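Local coordinates for putative uncharacterized protein (Toxoplasma gondii, PDB 4FBD), which is of unknown function, a conserved hypothetical protein of the DUF3228 family from an apicomplexan parasite, at residues F89-P103 / W181-S194. Numbering follows the deposited sequence.
Sequences FCRHLYIPNFVGALP and WSIIAVKAQNEKYS
Tyr94 meets the loop 190-194 with one ring face over its backbone: the CA of Lys192 stands 4.2 Å from the ring centroid, 6° off the normal, a CH-pi contact. Gln189, at the end of strand 181-189, spans this loop with two bonds from NE2, an almost straight one (175°) to Glu191 O and a more bent one to Tyr193 O, both acceptors near the amide plane. Its CB points away from Tyr94, but the chain, extended beyond CG, brings the amide back to the ring, the two planes inclined 45° and NE2 3.7 Å from Tyr94 CE1. A second close patch joins the loop after strand 90-96 to the end of strand 181-189, where Ala101 CB touches Ala188 CB at 3.7 Å; Asn97 braces this loop with bonds to Ala101 N and O. The exposed side is looser: the Lys192 side chain, bent at chi2 and chi4, passes the ring in the opposite direction, and Ser194 OG lies 3.5 Å from His92 CE1, while His92 ND1 bonds Asp151. At the far end Trp181 lays a face against Arg91 CB. Between these patches strand 149-156 separates the two strands, as expected for next-but-one neighbours in a twisted mixed beta-sheet.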
ATOM      1  N   PHE A  89     -22.094 -19.048   8.475  1.00 88.39           N
ATOM      2  CA  PHE A  89     -22.156 -19.821   7.221  1.00 85.66           C
ATOM      3  C   PHE A  89     -20.795 -20.144   6.594  1.00 80.35           C
ATOM      4  O   PHE A  89     -20.731 -20.831   5.562  1.00 78.90           O
ATOM      5  CB  PHE A  89     -23.084 -19.174   6.182  1.00 89.49           C
ATOM      6  CG  PHE A  89     -22.611 -17.836   5.635  1.00 90.24           C
ATOM      7  CD1 PHE A  89     -21.671 -17.772   4.608  1.00 87.39           C
ATOM      8  CD2 PHE A  89     -23.187 -16.646   6.078  1.00 95.82           C
ATOM      9  CE1 PHE A  89     -21.269 -16.538   4.078  1.00 90.99           C
ATOM     10  CE2 PHE A  89     -22.791 -15.416   5.550  1.00 96.79           C
ATOM     11  CZ  PHE A  89     -21.829 -15.365   4.549  1.00 93.49           C
ATOM     12  N   CYS A  90     -19.722 -19.648   7.202  1.00 75.59           N
ATOM     13  CA  CYS A  90     -18.392 -19.951   6.724  1.00 71.14           C
ATOM     14  C   CYS A  90     -17.645 -20.716   7.800  1.00 65.09           C
ATOM     15  O   CYS A  90     -17.813 -20.475   8.987  1.00 67.58           O
ATOM     16  CB  CYS A  90     -17.604 -18.687   6.373  1.00 71.48           C
ATOM     17  SG  CYS A  90     -15.987 -19.110   5.696  1.00 75.19           S
ATOM     18  N   ARG A  91     -16.805 -21.640   7.373  1.00 58.37           N
ATOM     19  CA  ARG A  91     -16.007 -22.429   8.293  1.00 52.04           C
ATOM     20  C   ARG A  91     -14.824 -22.910   7.553  1.00 46.96           C
ATOM     21  O   ARG A  91     -14.864 -22.945   6.362  1.00 47.19           O
ATOM     22  CB  ARG A  91     -16.822 -23.592   8.830  1.00 52.81           C
ATOM     23  CG  ARG A  91     -16.006 -24.750   9.308  1.00 44.07           C
ATOM     24  CD  ARG A  91     -16.654 -25.370  10.408  1.00 52.62           C
ATOM     25  NE  ARG A  91     -16.606 -24.528  11.618  1.00 54.37           N
ATOM     26  CZ  ARG A  91     -17.333 -24.780  12.711  1.00 63.92           C
ATOM     27  NH1 ARG A  91     -18.174 -25.825  12.735  1.00 63.80           N
ATOM     28  NH2 ARG A  91     -17.239 -23.990  13.777  1.00 71.87           N
ATOM     29  N   HIS A  92     -13.743 -23.259   8.237  1.00 45.69           N
ATOM     30  CA  HIS A  92     -12.597 -23.767   7.513  1.00 43.76           C
ATOM     31  C   HIS A  92     -11.719 -24.711   8.319  1.00 41.81           C
ATOM     32  O   HIS A  92     -11.747 -24.699   9.533  1.00 44.21           O
ATOM     33  CB  HIS A  92     -11.794 -22.590   6.953  1.00 43.63           C
ATOM     34  CG  HIS A  92     -11.135 -21.753   7.994  1.00 44.46           C
ATOM     35  ND1 HIS A  92      -9.766 -21.744   8.177  1.00 44.95           N
ATOM     36  CD2 HIS A  92     -11.648 -20.923   8.932  1.00 45.10           C
ATOM     37  CE1 HIS A  92      -9.465 -20.920   9.164  1.00 44.01           C
ATOM     38  NE2 HIS A  92     -10.587 -20.413   9.642  1.00 48.45           N
ATOM     39  N   LEU A  93     -10.969 -25.553   7.625  1.00 39.37           N
ATOM     40  CA  LEU A  93     -10.050 -26.458   8.286  1.00 40.25           C
ATOM     41  C   LEU A  93      -8.763 -26.589   7.480  1.00 40.05           C
ATOM     42  O   LEU A  93      -8.753 -26.364   6.269  1.00 41.09           O
ATOM     43  CB  LEU A  93     -10.641 -27.854   8.460  1.00 41.18           C
ATOM     44  CG  LEU A  93     -11.071 -28.541   7.173  1.00 40.99           C
ATOM     45  CD1 LEU A  93     -11.131 -30.068   7.334  1.00 37.48           C
ATOM     46  CD2 LEU A  93     -12.417 -27.946   6.707  1.00 36.99           C
ATOM     47  N   TYR A  94      -7.703 -26.978   8.175  1.00 39.00           N
ATOM     48  CA  TYR A  94      -6.391 -27.205   7.597  1.00 37.94           C
ATOM     49  C   TYR A  94      -6.121 -28.665   7.543  1.00 37.52           C
ATOM     50  O   TYR A  94      -6.344 -29.342   8.513  1.00 42.28           O
ATOM     51  CB  TYR A  94      -5.312 -26.569   8.470  1.00 38.93           C
ATOM     52  CG  TYR A  94      -5.521 -25.118   8.542  1.00 38.06           C
ATOM     53  CD1 TYR A  94      -5.142 -24.310   7.487  1.00 42.07           C
ATOM     54  CD2 TYR A  94      -6.157 -24.545   9.615  1.00 37.54           C
ATOM     55  CE1 TYR A  94      -5.370 -22.972   7.510  1.00 41.63           C
ATOM     56  CE2 TYR A  94      -6.366 -23.184   9.658  1.00 40.82           C
ATOM     57  CZ  TYR A  94      -5.966 -22.413   8.589  1.00 37.01           C
ATOM     58  OH  TYR A  94      -6.203 -21.089   8.565  1.00 40.44           O
ATOM     59  N   ILE A  95      -5.683 -29.156   6.393  1.00 37.64           N
ATOM     60  CA  ILE A  95      -5.331 -30.542   6.229  1.00 37.78           C
ATOM     61  C   ILE A  95      -3.951 -30.599   5.514  1.00 39.05           C
ATOM     62  O   ILE A  95      -3.511 -29.606   4.889  1.00 39.45           O
ATOM     63  CB  ILE A  95      -6.376 -31.299   5.374  1.00 38.75           C
ATOM     64  CG1 ILE A  95      -6.345 -30.808   3.918  1.00 40.78           C
ATOM     65  CG2 ILE A  95      -7.806 -31.136   5.947  1.00 33.63           C
ATOM     66  CD1 ILE A  95      -7.266 -31.609   2.960  1.00 36.33           C
ATOM     67  N   PRO A  96      -3.262 -31.731   5.616  1.00 39.24           N
ATOM     68  CA  PRO A  96      -2.010 -31.884   4.869  1.00 41.22           C
ATOM     69  C   PRO A  96      -2.219 -31.707   3.355  1.00 42.21           C
ATOM     70  O   PRO A  96      -3.268 -32.083   2.817  1.00 41.46           O
ATOM     71  CB  PRO A  96      -1.599 -33.331   5.158  1.00 43.26           C
ATOM     72  CG  PRO A  96      -2.265 -33.661   6.494  1.00 42.92           C
ATOM     73  CD  PRO A  96      -3.567 -32.904   6.462  1.00 40.35           C
ATOM     74  N   ASN A  97      -1.232 -31.118   2.690  1.00 43.41           N
ATOM     75  CA  ASN A  97      -1.298 -30.847   1.268  1.00 44.18           C
ATOM     76  C   ASN A  97      -0.950 -32.097   0.463  1.00 44.89           C
ATOM     77  O   ASN A  97       0.194 -32.303   0.075  1.00 48.00           O
ATOM     78  CB  ASN A  97      -0.333 -29.706   0.948  1.00 45.45           C
ATOM     79  CG  ASN A  97      -0.427 -29.246  -0.483  1.00 47.41           C
ATOM     80  OD1 ASN A  97      -1.287 -29.712  -1.242  1.00 46.44           O
ATOM     81  ND2 ASN A  97       0.449 -28.311  -0.866  1.00 45.33           N
ATOM     82  N   PHE A  98      -1.945 -32.924   0.187  1.00 44.55           N
ATOM     83  CA  PHE A  98      -1.704 -34.172  -0.529  1.00 47.19           C
ATOM     84  C   PHE A  98      -1.717 -34.054  -2.055  1.00 48.59           C
ATOM     85  O   PHE A  98      -1.375 -35.018  -2.722  1.00 50.63           O
ATOM     86  CB  PHE A  98      -2.703 -35.252  -0.104  1.00 48.24           C
ATOM     87  CG  PHE A  98      -4.097 -34.994  -0.568  1.00 43.59           C
ATOM     88  CD1 PHE A  98      -4.532 -35.478  -1.795  1.00 48.30           C
ATOM     89  CD2 PHE A  98      -4.967 -34.281   0.211  1.00 41.21           C
ATOM     90  CE1 PHE A  98      -5.836 -35.248  -2.235  1.00 49.11           C
ATOM     91  CE2 PHE A  98      -6.282 -34.036  -0.207  1.00 43.93           C
ATOM     92  CZ  PHE A  98      -6.715 -34.512  -1.426  1.00 49.63           C
ATOM     93  N   VAL A  99      -2.132 -32.916  -2.609  1.00 46.66           N
ATOM     94  CA  VAL A  99      -2.106 -32.751  -4.075  1.00 50.25           C
ATOM     95  C   VAL A  99      -0.868 -32.001  -4.551  1.00 49.54           C
ATOM     96  O   VAL A  99      -0.673 -31.798  -5.741  1.00 50.84           O
ATOM     97  CB  VAL A  99      -3.346 -32.006  -4.587  1.00 50.68           C
ATOM     98  CG1 VAL A  99      -4.597 -32.732  -4.131  1.00 52.05           C
ATOM     99  CG2 VAL A  99      -3.358 -30.595  -4.090  1.00 44.90           C
ATOM    100  N   GLY A 100      -0.022 -31.586  -3.617  1.00 48.46           N
ATOM    101  CA  GLY A 100       1.189 -30.827  -3.969  1.00 47.20           C
ATOM    102  C   GLY A 100       0.911 -29.449  -4.551  1.00 44.49           C
ATOM    103  O   GLY A 100       1.647 -28.970  -5.390  1.00 47.20           O
ATOM    104  N   ALA A 101      -0.161 -28.807  -4.111  1.00 40.86           N
ATOM    105  CA  ALA A 101      -0.488 -27.463  -4.588  1.00 40.52           C
ATOM    106  C   ALA A 101       0.591 -26.465  -4.112  1.00 38.88           C
ATOM    107  O   ALA A 101       1.159 -26.601  -3.023  1.00 37.34           O
ATOM    108  CB  ALA A 101      -1.887 -27.033  -4.098  1.00 38.39           C
ATOM    109  N   LEU A 102       0.894 -25.504  -4.964  1.00 39.73           N
ATOM    110  CA  LEU A 102       1.878 -24.478  -4.676  1.00 39.63           C
ATOM    111  C   LEU A 102       1.185 -23.273  -4.030  1.00 38.34           C
ATOM    112  O   LEU A 102       0.049 -22.954  -4.376  1.00 37.64           O
ATOM    113  CB  LEU A 102       2.582 -24.042  -5.965  1.00 40.54           C
ATOM    114  CG  LEU A 102       3.265 -25.163  -6.760  1.00 46.94           C
ATOM    115  CD1 LEU A 102       3.892 -24.628  -8.062  1.00 42.08           C
ATOM    116  CD2 LEU A 102       4.311 -25.894  -5.877  1.00 44.08           C
ATOM    117  N   PRO A 103       1.880 -22.594  -3.095  1.00 36.75           N
ATOM    118  CA  PRO A 103       1.344 -21.423  -2.443  1.00 36.25           C
ATOM    119  C   PRO A 103       1.263 -20.229  -3.403  1.00 39.61           C
ATOM    120  O   PRO A 103       1.844 -20.255  -4.477  1.00 40.38           O
ATOM    121  CB  PRO A 103       2.368 -21.144  -1.356  1.00 34.97           C
ATOM    122  CG  PRO A 103       3.598 -21.664  -1.867  1.00 34.91           C
ATOM    123  CD  PRO A 103       3.233 -22.885  -2.625  1.00 35.69           C
ATOM    124  N   TRP A 181     -21.922 -29.100   4.605  1.00 45.98           N
ATOM    125  CA  TRP A 181     -20.820 -28.199   4.316  1.00 45.01           C
ATOM    126  C   TRP A 181     -20.166 -28.591   3.041  1.00 42.96           C
ATOM    127  O   TRP A 181     -19.920 -29.763   2.821  1.00 41.77           O
ATOM    128  CB  TRP A 181     -19.769 -28.290   5.426  1.00 44.32           C
ATOM    129  CG  TRP A 181     -20.300 -27.806   6.702  1.00 51.96           C
ATOM    130  CD1 TRP A 181     -20.818 -28.553   7.707  1.00 55.87           C
ATOM    131  CD2 TRP A 181     -20.431 -26.440   7.100  1.00 56.81           C
ATOM    132  NE1 TRP A 181     -21.240 -27.741   8.727  1.00 63.39           N
ATOM    133  CE2 TRP A 181     -21.018 -26.436   8.377  1.00 63.01           C
ATOM    134  CE3 TRP A 181     -20.103 -25.222   6.501  1.00 59.38           C
ATOM    135  CZ2 TRP A 181     -21.293 -25.259   9.071  1.00 68.83           C
ATOM    136  CZ3 TRP A 181     -20.361 -24.047   7.197  1.00 66.92           C
ATOM    137  CH2 TRP A 181     -20.948 -24.076   8.469  1.00 71.30           C
ATOM    138  N   SER A 182     -19.856 -27.618   2.196  1.00 45.17           N
ATOM    139  CA  SER A 182     -19.147 -27.923   0.965  1.00 46.73           C
ATOM    140  C   SER A 182     -17.961 -27.011   0.772  1.00 46.31           C
ATOM    141  O   SER A 182     -18.018 -25.829   1.064  1.00 48.88           O
ATOM    142  CB  SER A 182     -20.063 -27.870  -0.269  1.00 49.93           C
ATOM    143  OG  SER A 182     -20.935 -28.986  -0.282  1.00 57.11           O
ATOM    144  N   ILE A 183     -16.897 -27.586   0.243  1.00 45.35           N
ATOM    145  CA  ILE A 183     -15.678 -26.850  -0.041  1.00 46.48           C
ATOM    146  C   ILE A 183     -15.930 -25.921  -1.244  1.00 51.34           C
ATOM    147  O   ILE A 183     -16.322 -26.382  -2.318  1.00 54.68           O
ATOM    148  CB  ILE A 183     -14.547 -27.835  -0.379  1.00 45.50           C
ATOM    149  CG1 ILE A 183     -14.262 -28.728   0.845  1.00 41.24           C
ATOM    150  CG2 ILE A 183     -13.298 -27.077  -0.902  1.00 44.09           C
ATOM    151  CD1 ILE A 183     -13.417 -29.921   0.534  1.00 40.70           C
ATOM    152  N   ILE A 184     -15.734 -24.620  -1.039  1.00 51.94           N
ATOM    153  CA  ILE A 184     -15.902 -23.624  -2.091  1.00 58.62           C
ATOM    154  C   ILE A 184     -14.550 -22.967  -2.476  1.00 60.27           C
ATOM    155  O   ILE A 184     -14.420 -22.359  -3.537  1.00 65.96           O
ATOM    156  CB  ILE A 184     -16.974 -22.567  -1.720  1.00 63.77           C
ATOM    157  CG1 ILE A 184     -16.640 -21.833  -0.429  1.00 61.44           C
ATOM    158  CG2 ILE A 184     -18.359 -23.198  -1.597  1.00 64.41           C
ATOM    159  CD1 ILE A 184     -15.603 -20.774  -0.571  1.00 66.05           C
ATOM    160  N   ALA A 185     -13.549 -23.124  -1.616  1.00 55.71           N
ATOM    161  CA  ALA A 185     -12.216 -22.601  -1.880  1.00 57.14           C
ATOM    162  C   ALA A 185     -11.186 -23.490  -1.228  1.00 50.79           C
ATOM    163  O   ALA A 185     -11.442 -24.100  -0.196  1.00 47.88           O
ATOM    164  CB  ALA A 185     -12.073 -21.155  -1.355  1.00 59.51           C
ATOM    165  N   VAL A 186     -10.009 -23.536  -1.841  1.00 52.21           N
ATOM    166  CA  VAL A 186      -8.867 -24.304  -1.347  1.00 47.06           C
ATOM    167  C   VAL A 186      -7.634 -23.436  -1.492  1.00 47.73           C
ATOM    168  O   VAL A 186      -7.300 -22.999  -2.572  1.00 51.21           O
ATOM    169  CB  VAL A 186      -8.649 -25.592  -2.159  1.00 48.89           C
ATOM    170  CG1 VAL A 186      -7.488 -26.362  -1.576  1.00 46.26           C
ATOM    171  CG2 VAL A 186      -9.906 -26.422  -2.180  1.00 45.81           C
ATOM    172  N   LYS A 187      -6.953 -23.189  -0.385  1.00 47.30           N
ATOM    173  CA  LYS A 187      -5.788 -22.334  -0.380  1.00 46.73           C
ATOM    174  C   LYS A 187      -4.567 -23.063   0.103  1.00 41.97           C
ATOM    175  O   LYS A 187      -4.525 -23.472   1.254  1.00 39.47           O
ATOM    176  CB  LYS A 187      -6.055 -21.187   0.581  1.00 49.63           C
ATOM    177  CG  LYS A 187      -6.659 -19.964  -0.013  1.00 59.67           C
ATOM    178  CD  LYS A 187      -5.559 -19.050  -0.540  1.00 67.87           C
ATOM    179  CE  LYS A 187      -4.650 -18.538   0.605  1.00 65.50           C
ATOM    180  NZ  LYS A 187      -3.702 -17.485   0.136  1.00 70.40           N
ATOM    181  N   ALA A 188      -3.571 -23.202  -0.761  1.00 41.37           N
ATOM    182  CA  ALA A 188      -2.310 -23.819  -0.374  1.00 39.50           C
ATOM    183  C   ALA A 188      -1.510 -22.763   0.355  1.00 38.09           C
ATOM    184  O   ALA A 188      -1.325 -21.644  -0.163  1.00 41.65           O
ATOM    185  CB  ALA A 188      -1.542 -24.315  -1.573  1.00 41.79           C
ATOM    186  N   GLN A 189      -1.046 -23.108   1.556  1.00 34.23           N
ATOM    187  CA  GLN A 189      -0.264 -22.193   2.348  1.00 34.11           C
ATOM    188  C   GLN A 189       0.548 -22.972   3.381  1.00 35.63           C
ATOM    189  O   GLN A 189       0.291 -24.146   3.632  1.00 34.80           O
ATOM    190  CB  GLN A 189      -1.171 -21.154   3.005  1.00 36.10           C
ATOM    191  CG  GLN A 189      -2.237 -21.729   3.945  1.00 35.06           C
ATOM    192  CD  GLN A 189      -3.129 -20.668   4.509  1.00 37.28           C
ATOM    193  OE1 GLN A 189      -3.833 -20.004   3.761  1.00 40.77           O
ATOM    194  NE2 GLN A 189      -3.131 -20.506   5.855  1.00 35.94           N
ATOM    195  N   ASN A 190       1.560 -22.329   3.943  1.00 36.96           N
ATOM    196  CA  ASN A 190       2.435 -22.979   4.904  1.00 39.76           C
ATOM    197  C   ASN A 190       2.066 -22.637   6.309  1.00 42.98           C
ATOM    198  O   ASN A 190       2.576 -23.221   7.215  1.00 48.84           O
ATOM    199  CB  ASN A 190       3.893 -22.594   4.621  1.00 40.58           C
ATOM    200  CG  ASN A 190       4.371 -23.155   3.288  1.00 42.23           C
ATOM    201  OD1 ASN A 190       4.245 -24.348   3.037  1.00 38.55           O
ATOM    202  ND2 ASN A 190       4.935 -22.308   2.441  1.00 40.92           N
ATOM    203  N   GLU A 191       1.159 -21.689   6.491  1.00 40.57           N
ATOM    204  CA  GLU A 191       0.745 -21.306   7.814  1.00 40.31           C
ATOM    205  C   GLU A 191      -0.597 -21.974   8.182  1.00 40.27           C
ATOM    206  O   GLU A 191      -1.470 -22.171   7.320  1.00 40.18           O
ATOM    207  CB  GLU A 191       0.599 -19.789   7.903  1.00 38.65           C
ATOM    208  CG  GLU A 191       1.858 -18.985   7.537  1.00 42.32           C
ATOM    209  CD  GLU A 191       2.045 -18.778   6.049  1.00 40.44           C
ATOM    210  OE1 GLU A 191       1.110 -19.026   5.255  1.00 45.07           O
ATOM    211  OE2 GLU A 191       3.129 -18.331   5.678  1.00 39.67           O
ATOM    212  N   LYS A 192      -0.724 -22.318   9.457  1.00 40.43           N
ATOM    213  CA  LYS A 192      -1.922 -22.930  10.056  1.00 43.17           C
ATOM    214  C   LYS A 192      -2.872 -21.856  10.605  1.00 39.66           C
ATOM    215  O   LYS A 192      -3.423 -22.021  11.671  1.00 37.30           O
ATOM    216  CB  LYS A 192      -1.514 -23.867  11.210  1.00 48.54           C
ATOM    217  CG  LYS A 192      -1.679 -25.390  11.044  1.00 58.75           C
ATOM    218  CD  LYS A 192      -3.114 -25.841  11.455  1.00 65.72           C
ATOM    219  CE  LYS A 192      -3.215 -27.337  11.871  1.00 72.28           C
ATOM    220  NZ  LYS A 192      -2.862 -28.311  10.799  1.00 78.67           N
ATOM    221  N   TYR A 193      -3.025 -20.740   9.893  1.00 37.37           N
ATOM    222  CA  TYR A 193      -3.965 -19.699  10.287  1.00 35.79           C
ATOM    223  C   TYR A 193      -4.397 -18.935   9.032  1.00 35.00           C
ATOM    224  O   TYR A 193      -3.773 -19.069   7.980  1.00 36.91           O
ATOM    225  CB  TYR A 193      -3.400 -18.797  11.411  1.00 35.16           C
ATOM    226  CG  TYR A 193      -2.145 -18.039  11.056  1.00 34.82           C
ATOM    227  CD1 TYR A 193      -0.876 -18.606  11.241  1.00 32.81           C
ATOM    228  CD2 TYR A 193      -2.216 -16.759  10.535  1.00 36.15           C
ATOM    229  CE1 TYR A 193       0.285 -17.916  10.894  1.00 33.65           C
ATOM    230  CE2 TYR A 193      -1.052 -16.055  10.180  1.00 38.25           C
ATOM    231  CZ  TYR A 193       0.183 -16.636  10.368  1.00 35.68           C
ATOM    232  OH  TYR A 193       1.309 -15.934  10.040  1.00 43.02           O
ATOM    233  N   SER A 194      -5.513 -18.218   9.112  1.00 36.05           N
ATOM    234  CA  SER A 194      -6.030 -17.450   7.972  1.00 38.39           C
ATOM    235  C   SER A 194      -4.999 -16.429   7.569  1.00 38.22           C
ATOM    236  O   SER A 194      -4.586 -15.606   8.364  1.00 37.13           O
ATOM    237  CB  SER A 194      -7.319 -16.712   8.319  1.00 40.01           C
ATOM    238  OG  SER A 194      -8.395 -17.611   8.555  1.00 44.35           O
TER